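Local coordinates for sphingomyelinase C (Streptomyces griseocarneus, PDB 7CNE), which belongs to the endonuclease/exonuclease/phosphatase family and has a DNase I-like fold in which two large mixed beta sheets carry helices at their flanks, at residues A[84-89]-A[110-115]; A[117-122]-A[171-176]; A[142-147]-A[186-191]. One frame throughout, in Å; residues are numbered along the deposited sequence.

Contact 1 (A[84-89]-A[110-115]); sequences GWDATG and IVRKEQ
Trp85 and Gln115 form the tight half of this contact, where the chain entering strand 87-90 meets strand 110-117. The indole lies beneath the Gln115 side chain: CB of Gln115 sits 3.7 Å from the centroid of the Trp85 six-membered ring, almost on its normal, a CH-pi contact, and the amide continues over the pyrrole part with its plane only 20° from that of the ring. The amide is clamped. Gln115 NE2 gives a nearly straight hydrogen bond, 2.9 Å, to Thr88 OG1, which lies in the amide plane, and it also reaches Ser81 O, while OE1 accepts from Gly79 N. Glutamine suits this buried place because one flat group can both cover an aromatic face and hold three partners. The chi1 of Gln115, 67°, sets CG between backbone N and carbonyl carbon and so stands the chain up over the indole. Parallel pairing follows, with Gln115 N bonded to Ala87 O and Gly89 N to Gln115 O (2.9 Å). Between the two halves, the contact buries Ala87 N, which has no partner in the model.

Toward solvent the fit relaxes. Val111 and Arg112 both face Val136 in a classic beta bulge just before the pairing. Asp86 meets the backbone of Lys113 twice: Asp86 N donates to Lys113 O at 2.8 Å, and Asp86 OD2 receives Lys113 N at 2.9 Å. A water joins OD2 to Lys113 NZ. Over one face of the Arg112 guanidinium lies Asp86 CB, and Arg112 NE forms a salt bridge with OE2 of the buried Glu114, which Lys181 also binds. Such chemistry implies a strand start held by a flat stack on one side and by directed bonds on the other, where nearby cations probably favour the charged form of Asp86.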
loop_
_atom_site.group_PDB
_atom_site.type_symbol
_atom_site.label_atom_id
_atom_site.label_comp_id
_atom_site.label_asym_id
_atom_site.label_seq_id
_atom_site.Cartn_x
_atom_site.Cartn_y
_atom_site.Cartn_z
ATOM N N GLY A 84 16.527 2.627 -11.400
ATOM C CA GLY A 84 15.992 3.644 -10.512
ATOM C C GLY A 84 15.948 3.265 -9.050
ATOM O O GLY A 84 15.411 4.039 -8.246
ATOM N N TRP A 85 16.477 2.098 -8.691
ATOM C CA TRP A 85 16.622 1.644 -7.314
ATOM C C TRP A 85 18.094 1.607 -6.936
ATOM O O TRP A 85 18.964 1.372 -7.787
ATOM C CB TRP A 85 16.043 0.231 -7.121
ATOM C CG TRP A 85 14.588 0.098 -7.453
ATOM C CD1 TRP A 85 14.049 -0.394 -8.611
ATOM C CD2 TRP A 85 13.484 0.446 -6.609
ATOM N NE1 TRP A 85 12.679 -0.366 -8.541
ATOM C CE2 TRP A 85 12.303 0.150 -7.326
ATOM C CE3 TRP A 85 13.377 0.989 -5.323
ATOM C CZ2 TRP A 85 11.026 0.370 -6.794
ATOM C CZ3 TRP A 85 12.093 1.212 -4.791
ATOM C CH2 TRP A 85 10.944 0.894 -5.531
ATOM N N ASP A 86 18.367 1.808 -5.643
ATOM C CA ASP A 86 19.722 1.617 -5.139
ATOM C C ASP A 86 20.082 0.146 -4.999
ATOM O O ASP A 86 21.272 -0.192 -5.020
ATOM C CB ASP A 86 19.899 2.329 -3.796
ATOM C CG ASP A 86 19.799 3.829 -3.932
ATOM O OD1 ASP A 86 20.417 4.371 -4.871
ATOM O OD2 ASP A 86 19.068 4.455 -3.140
ATOM N N ALA A 87 19.091 -0.725 -4.833
ATOM C CA ALA A 87 19.304 -2.166 -4.832
ATOM C C ALA A 87 17.973 -2.849 -5.122
ATOM O O ALA A 87 16.903 -2.269 -4.914
ATOM C CB ALA A 87 19.892 -2.655 -3.499
ATOM N N THR A 88 18.062 -4.077 -5.644
ATOM C CA THR A 88 16.924 -4.974 -5.821
ATOM C C THR A 88 17.281 -6.304 -5.175
ATOM O O THR A 88 18.327 -6.877 -5.490
ATOM C CB THR A 88 16.584 -5.199 -7.309
ATOM O OG1 THR A 88 16.142 -3.980 -7.917
ATOM C CG2 THR A 88 15.503 -6.282 -7.480
ATOM N N GLY A 89 16.420 -6.805 -4.283
ATOM C CA GLY A 89 16.603 -8.109 -3.678
ATOM C C GLY A 89 15.357 -8.971 -3.815
ATOM O O GLY A 89 14.385 -8.584 -4.464
ATOM N N ILE A 110 14.754 11.561 -0.208
ATOM C CA ILE A 110 15.039 10.136 -0.085
ATOM C C ILE A 110 16.549 9.952 -0.052
ATOM O O ILE A 110 17.253 10.361 -0.980
ATOM C CB ILE A 110 14.409 9.334 -1.233
ATOM C CG1 ILE A 110 12.887 9.277 -1.071
ATOM C CG2 ILE A 110 15.000 7.937 -1.267
ATOM C CD1 ILE A 110 12.147 8.672 -2.286
ATOM N N VAL A 111 17.043 9.347 1.030
ATOM C CA VAL A 111 18.468 9.071 1.179
ATOM C C VAL A 111 18.827 7.753 0.508
ATOM O O VAL A 111 19.914 7.606 -0.059
ATOM C CB VAL A 111 18.843 9.072 2.678
ATOM C CG1 VAL A 111 20.284 8.633 2.892
ATOM C CG2 VAL A 111 18.596 10.459 3.293
ATOM N N ARG A 112 17.925 6.776 0.569
ATOM C CA ARG A 112 18.145 5.476 -0.042
ATOM C C ARG A 112 16.794 4.878 -0.398
ATOM O O ARG A 112 15.820 5.073 0.333
ATOM C CB ARG A 112 18.905 4.527 0.895
ATOM C CG ARG A 112 19.146 3.146 0.284
ATOM C CD ARG A 112 20.318 2.446 0.908
ATOM N NE ARG A 112 20.620 1.174 0.250
ATOM C CZ ARG A 112 21.592 1.003 -0.640
ATOM N NH1 ARG A 112 22.358 2.024 -0.984
ATOM N NH2 ARG A 112 21.795 -0.192 -1.177
ATOM N N LYS A 113 16.737 4.150 -1.518
ATOM C CA LYS A 113 15.529 3.429 -1.900
ATOM C C LYS A 113 15.912 2.080 -2.499
ATOM O O LYS A 113 16.789 2.000 -3.367
ATOM C CB LYS A 113 14.673 4.245 -2.881
ATOM C CG LYS A 113 15.422 4.847 -4.066
ATOM C CD LYS A 113 14.469 5.663 -4.942
ATOM C CE LYS A 113 15.206 6.338 -6.092
ATOM N NZ LYS A 113 16.015 7.489 -5.581
ATOM N N GLU A 114 15.284 1.016 -2.003
ATOM C CA GLU A 114 15.482 -0.320 -2.553
ATOM C C GLU A 114 14.138 -1.011 -2.691
ATOM O O GLU A 114 13.144 -0.617 -2.074
ATOM C CB GLU A 114 16.369 -1.220 -1.673
ATOM C CG GLU A 114 17.484 -0.537 -0.937
ATOM C CD GLU A 114 18.275 -1.510 -0.081
ATOM O OE1 GLU A 114 17.992 -2.733 -0.134
ATOM O OE2 GLU A 114 19.190 -1.046 0.632
ATOM N N GLN A 115 14.132 -2.081 -3.479
ATOM C CA GLN A 115 12.967 -2.934 -3.596
ATOM C C GLN A 115 13.389 -4.363 -3.288
ATOM O O GLN A 115 14.539 -4.754 -3.508
ATOM C CB GLN A 115 12.333 -2.838 -5.002
ATOM C CG GLN A 115 13.207 -3.402 -6.104
ATOM C CD GLN A 115 12.521 -3.409 -7.452
ATOM O OE1 GLN A 115 11.306 -3.227 -7.550
ATOM N NE2 GLN A 115 13.300 -3.625 -8.505
HETATM O O HOH W 1 18.089 6.973 -3.584
#

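Contact 2 (A[117-122]-A[171-176]); sequences IFNDAC and FRQIDA
The loop that leaves strand 110-117 lies against helix 162-180, and within these segments the contact rests largely on Gln173, whose amide meets the backbone of Ile117 to Asn119. The reach comes from its conformation: CG is anti to the backbone N (chi1 -175°) and the chain beyond it is extended, so the amide stands well clear of the helix. Gln173 OE1 accepts a nearly straight hydrogen bond from Asn119 N, 2.8 Å, the donor lying somewhat above the carbonyl plane. A water gives a second bond to Gln173 OE1, also 2.8 Å, and another to Asp120 OD1. On the other side of the amide, Gln173 NE2 points to Ile117 O at 3.5 Å, a weak bond. Glutamine is apt here because it can accept from one peptide and donate to another across a loop that has no regular structure.

The Asn119 and Gln173 side chains cross at about a right angle, with their amide planes stacked, 9° apart. Asn119 ND2 and Gln173 NE2, 3.4 Å apart, are both donors and do not bond. Beside the oxygen end, the Phe118 ring offers its edge to Gln173 OE1, and Phe118 CE1 meets Ile174 CD1 at 4.1 Å, an apolar contact next to the amide. Farther along the loop, Asp120 O is bound by Gln170 of the same helix, and Cys122 is tied covalently to Cys158. With two bonds on one oxygen and a stacked neighbour, the Gln173 amide is probably restrained in its rotation; its direct bonds to the loop are neutral and directional, while charge enters through a water, at Asp120.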
loop_
_atom_site.group_PDB
_atom_site.type_symbol
_atom_site.label_atom_id
_atom_site.label_comp_id
_atom_site.label_asym_id
_atom_site.label_seq_id
_atom_site.Cartn_x
_atom_site.Cartn_y
_atom_site.Cartn_z
ATOM N N ILE A 117 11.526 -8.243 -3.817
ATOM C CA ILE A 117 10.399 -9.059 -4.271
ATOM C C ILE A 117 10.204 -10.200 -3.275
ATOM O O ILE A 117 11.175 -10.796 -2.795
ATOM C CB ILE A 117 10.644 -9.575 -5.707
ATOM C CG1 ILE A 117 10.946 -8.414 -6.666
ATOM C CG2 ILE A 117 9.505 -10.499 -6.214
ATOM C CD1 ILE A 117 10.072 -7.193 -6.518
ATOM N N PHE A 118 8.950 -10.485 -2.933
ATOM C CA PHE A 118 8.653 -11.489 -1.912
ATOM C C PHE A 118 9.165 -12.868 -2.319
ATOM O O PHE A 118 9.063 -13.273 -3.480
ATOM C CB PHE A 118 7.144 -11.560 -1.664
ATOM C CG PHE A 118 6.613 -10.417 -0.866
ATOM C CD1 PHE A 118 7.223 -10.052 0.332
ATOM C CD2 PHE A 118 5.503 -9.705 -1.297
ATOM C CE1 PHE A 118 6.734 -8.996 1.079
ATOM C CE2 PHE A 118 5.012 -8.642 -0.551
ATOM C CZ PHE A 118 5.635 -8.283 0.635
ATOM N N ASN A 119 9.719 -13.591 -1.351
ATOM C CA ASN A 119 10.159 -14.960 -1.589
ATOM C C ASN A 119 9.012 -15.955 -1.528
ATOM O O ASN A 119 9.147 -17.068 -2.055
ATOM C CB ASN A 119 11.231 -15.358 -0.566
ATOM C CG ASN A 119 12.490 -14.548 -0.707
ATOM O OD1 ASN A 119 12.831 -14.110 -1.805
ATOM N ND2 ASN A 119 13.199 -14.340 0.405
ATOM N N ASP A 120 7.893 -15.575 -0.908
ATOM C CA ASP A 120 6.757 -16.463 -0.684
ATOM C C ASP A 120 5.484 -15.804 -1.187
ATOM O O ASP A 120 5.199 -14.653 -0.833
ATOM C CB ASP A 120 6.608 -16.798 0.809
ATOM C CG ASP A 120 7.846 -17.462 1.387
ATOM O OD1 ASP A 120 8.752 -16.735 1.832
ATOM O OD2 ASP A 120 7.904 -18.714 1.409
ATOM N N ALA A 121 4.709 -16.536 -1.989
ATOM C CA ALA A 121 3.437 -16.046 -2.509
ATOM C C ALA A 121 2.716 -17.208 -3.179
ATOM O O ALA A 121 3.337 -18.206 -3.545
ATOM C CB ALA A 121 3.633 -14.894 -3.502
ATOM N N CYS A 122 1.399 -17.061 -3.341
ATOM C CA CYS A 122 0.568 -18.101 -3.936
ATOM C C CYS A 122 -0.461 -17.470 -4.865
ATOM O O CYS A 122 -0.681 -16.255 -4.860
ATOM C CB CYS A 122 -0.133 -18.962 -2.873
ATOM S SG CYS A 122 -1.232 -18.067 -1.723
ATOM N N PHE A 171 5.562 -11.051 5.961
ATOM C CA PHE A 171 5.836 -10.156 7.083
ATOM C C PHE A 171 7.164 -10.505 7.749
ATOM O O PHE A 171 7.926 -9.611 8.142
ATOM C CB PHE A 171 4.699 -10.216 8.113
ATOM C CG PHE A 171 3.343 -9.836 7.568
ATOM C CD1 PHE A 171 3.195 -8.747 6.713
ATOM C CD2 PHE A 171 2.205 -10.566 7.933
ATOM C CE1 PHE A 171 1.922 -8.384 6.214
ATOM C CE2 PHE A 171 0.935 -10.218 7.444
ATOM C CZ PHE A 171 0.799 -9.121 6.574
ATOM N N ARG A 172 7.470 -11.804 7.881
ATOM C CA ARG A 172 8.754 -12.174 8.486
ATOM C C ARG A 172 9.928 -11.859 7.563
ATOM O O ARG A 172 11.025 -11.543 8.042
ATOM C CB ARG A 172 8.754 -13.653 8.887
ATOM C CG ARG A 172 7.842 -13.930 10.083
ATOM C CD ARG A 172 8.039 -15.325 10.681
ATOM N NE ARG A 172 6.876 -15.715 11.469
ATOM C CZ ARG A 172 6.645 -16.937 11.933
ATOM N NH1 ARG A 172 7.501 -17.932 11.689
ATOM N NH2 ARG A 172 5.540 -17.162 12.638
ATOM N N GLN A 173 9.725 -11.919 6.246
ATOM C CA GLN A 173 10.787 -11.511 5.332
ATOM C C GLN A 173 11.105 -10.029 5.492
ATOM O O GLN A 173 12.276 -9.625 5.454
ATOM C CB GLN A 173 10.399 -11.821 3.882
ATOM C CG GLN A 173 11.544 -11.512 2.891
ATOM C CD GLN A 173 11.153 -11.645 1.416
ATOM O OE1 GLN A 173 10.098 -12.183 1.079
ATOM N NE2 GLN A 173 12.018 -11.161 0.535
ATOM N N ILE A 174 10.069 -9.203 5.659
ATOM C CA ILE A 174 10.260 -7.776 5.908
ATOM C C ILE A 174 10.994 -7.575 7.227
ATOM O O ILE A 174 11.961 -6.807 7.314
ATOM C CB ILE A 174 8.901 -7.052 5.898
ATOM C CG1 ILE A 174 8.340 -6.983 4.476
ATOM C CG2 ILE A 174 9.004 -5.638 6.536
ATOM C CD1 ILE A 174 6.871 -6.660 4.430
ATOM N N ASP A 175 10.545 -8.275 8.271
ATOM C CA ASP A 175 11.209 -8.212 9.572
ATOM C C ASP A 175 12.685 -8.588 9.463
ATOM O O ASP A 175 13.557 -7.910 10.025
ATOM C CB ASP A 175 10.481 -9.128 10.564
ATOM C CG ASP A 175 11.226 -9.281 11.887
ATOM O OD1 ASP A 175 11.503 -8.260 12.558
ATOM O OD2 ASP A 175 11.538 -10.438 12.243
ATOM N N ALA A 176 12.987 -9.665 8.733
ATOM C CA ALA A 176 14.378 -10.092 8.622
ATOM C C ALA A 176 15.198 -9.074 7.840
ATOM O O ALA A 176 16.348 -8.780 8.197
ATOM C CB ALA A 176 14.447 -11.478 7.976
HETATM O O HOH W 2 8.065 -13.971 1.598
#

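Contact 3 (A[142-147]-A[186-191]); sequences TRVHVV and DEQVML
The His145 imidazole is engaged by the partner segment mainly at its edge. Glu187 OE2 lies close to the ring plane and accepts a nearly straight bond from His145 NE2, 2.8 Å, on the anti side of the carboxylate; Gln188 O also lies by the ring edge, near CD2. Val189 CG2 approaches obliquely, and ND1 is bound by Tyr134 OH. Ring and carboxylate planes differ by 23°. The His145 chi1 of -52° leaves CG anti to the carbonyl carbon, which brings the ring edge to Glu187, whose own extended chain comes to meet it. A second bond to Glu187 OE2 comes from a water that also accepts from Arg143 NH1, so the charges of Arg143 and Glu187 are linked through solvent, not paired directly. At the start of both strands, a buried histidine can thus meet a partly exposed glutamate that also takes a water.

Another water bridges the strand start, donating to Arg143 O and accepting from Gln188 N. Direct parallel pairing then takes over: His145 N to Gln188 O, Met190 N to His145 O, and Val147 N to Met190 O at 2.8 Å. On the face of Val144 and Val146, the Met190 chain bends at its thioether and brings Met190 CE to 3.6 Å from Val144 CG1; methionine's unbranched chain is flexible enough to pack around branched valines. On the opposite face Val147 CG1 meets Leu191 CD1 at 3.7 Å, under Leu178 and Ile174 of helix 162-180. Beta-branched valine favours strand geometry, and leucine reaches the helix. The arrangement is that of a beta-alpha-beta unit: parallel neighbouring strands 142-150 and 188-192, joined by a helix that packs over one face of their sheet.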
loop_
_atom_site.group_PDB
_atom_site.type_symbol
_atom_site.label_atom_id
_atom_site.label_comp_id
_atom_site.label_asym_id
_atom_site.label_seq_id
_atom_site.Cartn_x
_atom_site.Cartn_y
_atom_site.Cartn_z
ATOM N N THR A 142 17.216 14.034 11.008
ATOM C CA THR A 142 17.428 12.620 11.298
ATOM C C THR A 142 16.803 11.793 10.178
ATOM O O THR A 142 16.370 12.328 9.152
ATOM C CB THR A 142 16.875 12.262 12.683
ATOM O OG1 THR A 142 17.329 10.953 13.052
ATOM C CG2 THR A 142 15.350 12.298 12.691
ATOM N N ARG A 143 16.770 10.479 10.368
ATOM C CA ARG A 143 16.311 9.558 9.344
ATOM C C ARG A 143 15.031 8.875 9.790
ATOM O O ARG A 143 14.845 8.593 10.978
ATOM C CB ARG A 143 17.378 8.509 9.028
ATOM C CG ARG A 143 18.614 9.087 8.378
ATOM C CD ARG A 143 19.716 8.047 8.321
ATOM N NE ARG A 143 20.778 8.445 7.406
ATOM C CZ ARG A 143 21.731 7.624 6.973
ATOM N NH1 ARG A 143 21.742 6.359 7.374
ATOM N NH2 ARG A 143 22.667 8.068 6.141
ATOM N N VAL A 144 14.153 8.618 8.825
ATOM C CA VAL A 144 12.918 7.872 9.035
ATOM C C VAL A 144 12.867 6.778 7.975
ATOM O O VAL A 144 13.104 7.048 6.791
ATOM C CB VAL A 144 11.682 8.788 8.942
ATOM C CG1 VAL A 144 10.402 7.971 8.950
ATOM C CG2 VAL A 144 11.694 9.808 10.087
ATOM N N HIS A 145 12.570 5.552 8.395
ATOM C CA HIS A 145 12.565 4.399 7.505
ATOM C C HIS A 145 11.129 3.983 7.236
ATOM O O HIS A 145 10.325 3.869 8.170
ATOM C CB HIS A 145 13.359 3.231 8.111
ATOM C CG HIS A 145 14.739 3.608 8.544
ATOM N ND1 HIS A 145 15.871 3.161 7.895
ATOM C CD2 HIS A 145 15.170 4.417 9.543
ATOM C CE1 HIS A 145 16.940 3.670 8.479
ATOM N NE2 HIS A 145 16.542 4.439 9.479
ATOM N N VAL A 146 10.806 3.754 5.965
ATOM C CA VAL A 146 9.464 3.344 5.568
ATOM C C VAL A 146 9.581 2.122 4.678
ATOM O O VAL A 146 10.371 2.121 3.730
ATOM C CB VAL A 146 8.707 4.470 4.835
ATOM C CG1 VAL A 146 7.318 3.988 4.416
ATOM C CG2 VAL A 146 8.590 5.693 5.717
ATOM N N VAL A 147 8.802 1.085 4.985
ATOM C CA VAL A 147 8.570 -0.031 4.071
ATOM C C VAL A 147 7.147 0.106 3.552
ATOM O O VAL A 147 6.197 0.175 4.339
ATOM C CB VAL A 147 8.770 -1.396 4.750
ATOM C CG1 VAL A 147 8.433 -2.547 3.764
ATOM C CG2 VAL A 147 10.196 -1.531 5.299
ATOM N N ASP A 186 16.859 4.694 17.837
ATOM C CA ASP A 186 16.351 6.056 17.926
ATOM C C ASP A 186 15.785 6.565 16.603
ATOM O O ASP A 186 15.332 7.712 16.550
ATOM C CB ASP A 186 17.459 6.993 18.410
ATOM C CG ASP A 186 18.490 7.262 17.338
ATOM O OD1 ASP A 186 19.211 6.325 16.958
ATOM O OD2 ASP A 186 18.558 8.406 16.842
ATOM N N GLU A 187 15.792 5.750 15.546
ATOM C CA GLU A 187 15.223 6.120 14.257
ATOM C C GLU A 187 13.928 5.351 14.013
ATOM O O GLU A 187 13.855 4.145 14.282
ATOM C CB GLU A 187 16.234 5.853 13.133
ATOM C CG GLU A 187 17.464 6.741 13.266
ATOM C CD GLU A 187 18.527 6.494 12.209
ATOM O OE1 GLU A 187 19.553 7.196 12.280
ATOM O OE2 GLU A 187 18.350 5.619 11.321
ATOM N N GLN A 188 12.908 6.058 13.519
ATOM C CA GLN A 188 11.595 5.458 13.290
ATOM C C GLN A 188 11.616 4.497 12.109
ATOM O O GLN A 188 12.263 4.752 11.089
ATOM C CB GLN A 188 10.540 6.520 12.989
ATOM C CG GLN A 188 10.177 7.443 14.087
ATOM C CD GLN A 188 9.310 8.560 13.555
ATOM O OE1 GLN A 188 8.134 8.355 13.243
ATOM N NE2 GLN A 188 9.899 9.731 13.398
ATOM N N VAL A 189 10.848 3.420 12.230
ATOM C CA VAL A 189 10.682 2.432 11.169
ATOM C C VAL A 189 9.194 2.120 11.073
ATOM O O VAL A 189 8.618 1.564 12.010
ATOM C CB VAL A 189 11.475 1.146 11.418
ATOM C CG1 VAL A 189 11.373 0.249 10.172
ATOM C CG2 VAL A 189 12.931 1.466 11.781
ATOM N N MET A 190 8.574 2.484 9.953
ATOM C CA MET A 190 7.154 2.260 9.728
ATOM C C MET A 190 6.937 1.277 8.583
ATOM O O MET A 190 7.661 1.300 7.582
ATOM C CB MET A 190 6.430 3.570 9.407
ATOM C CG MET A 190 6.272 4.501 10.598
ATOM S SD MET A 190 5.519 6.077 10.115
ATOM C CE MET A 190 6.966 6.964 9.534
ATOM N N LEU A 191 5.931 0.421 8.730
ATOM C CA LEU A 191 5.445 -0.438 7.653
ATOM C C LEU A 191 4.087 0.095 7.222
ATOM O O LEU A 191 3.189 0.243 8.057
ATOM C CB LEU A 191 5.335 -1.893 8.112
ATOM C CG LEU A 191 4.625 -2.857 7.145
ATOM C CD1 LEU A 191 5.453 -3.062 5.886
ATOM C CD2 LEU A 191 4.367 -4.180 7.819
HETATM O O HOH W 3 13.258 8.856 13.215
HETATM O O HOH W 4 20.311 4.728 9.478
#

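Contacts 1 and 3 lie in the same six-stranded sheet: contact 1 pairs its outermost strand with the next, contact 3 two strands nearer the other edge. Both are parallel pairings, yet contact 1 is only partly buried and mixes an aromatic stack with solvent-side charges, whereas contact 3 is mostly buried and aliphatic, with polar groups gathered at one end. Contact 2 is also buried but smaller, and joins a loop to a helix through a neutral amide. It follows contact 1 directly, Gly89 O lying 3.0 Å from Ile117 N, and its helix 162-180 connects the two strands of contact 3, with Ile174 packing on both Val147 and Leu191.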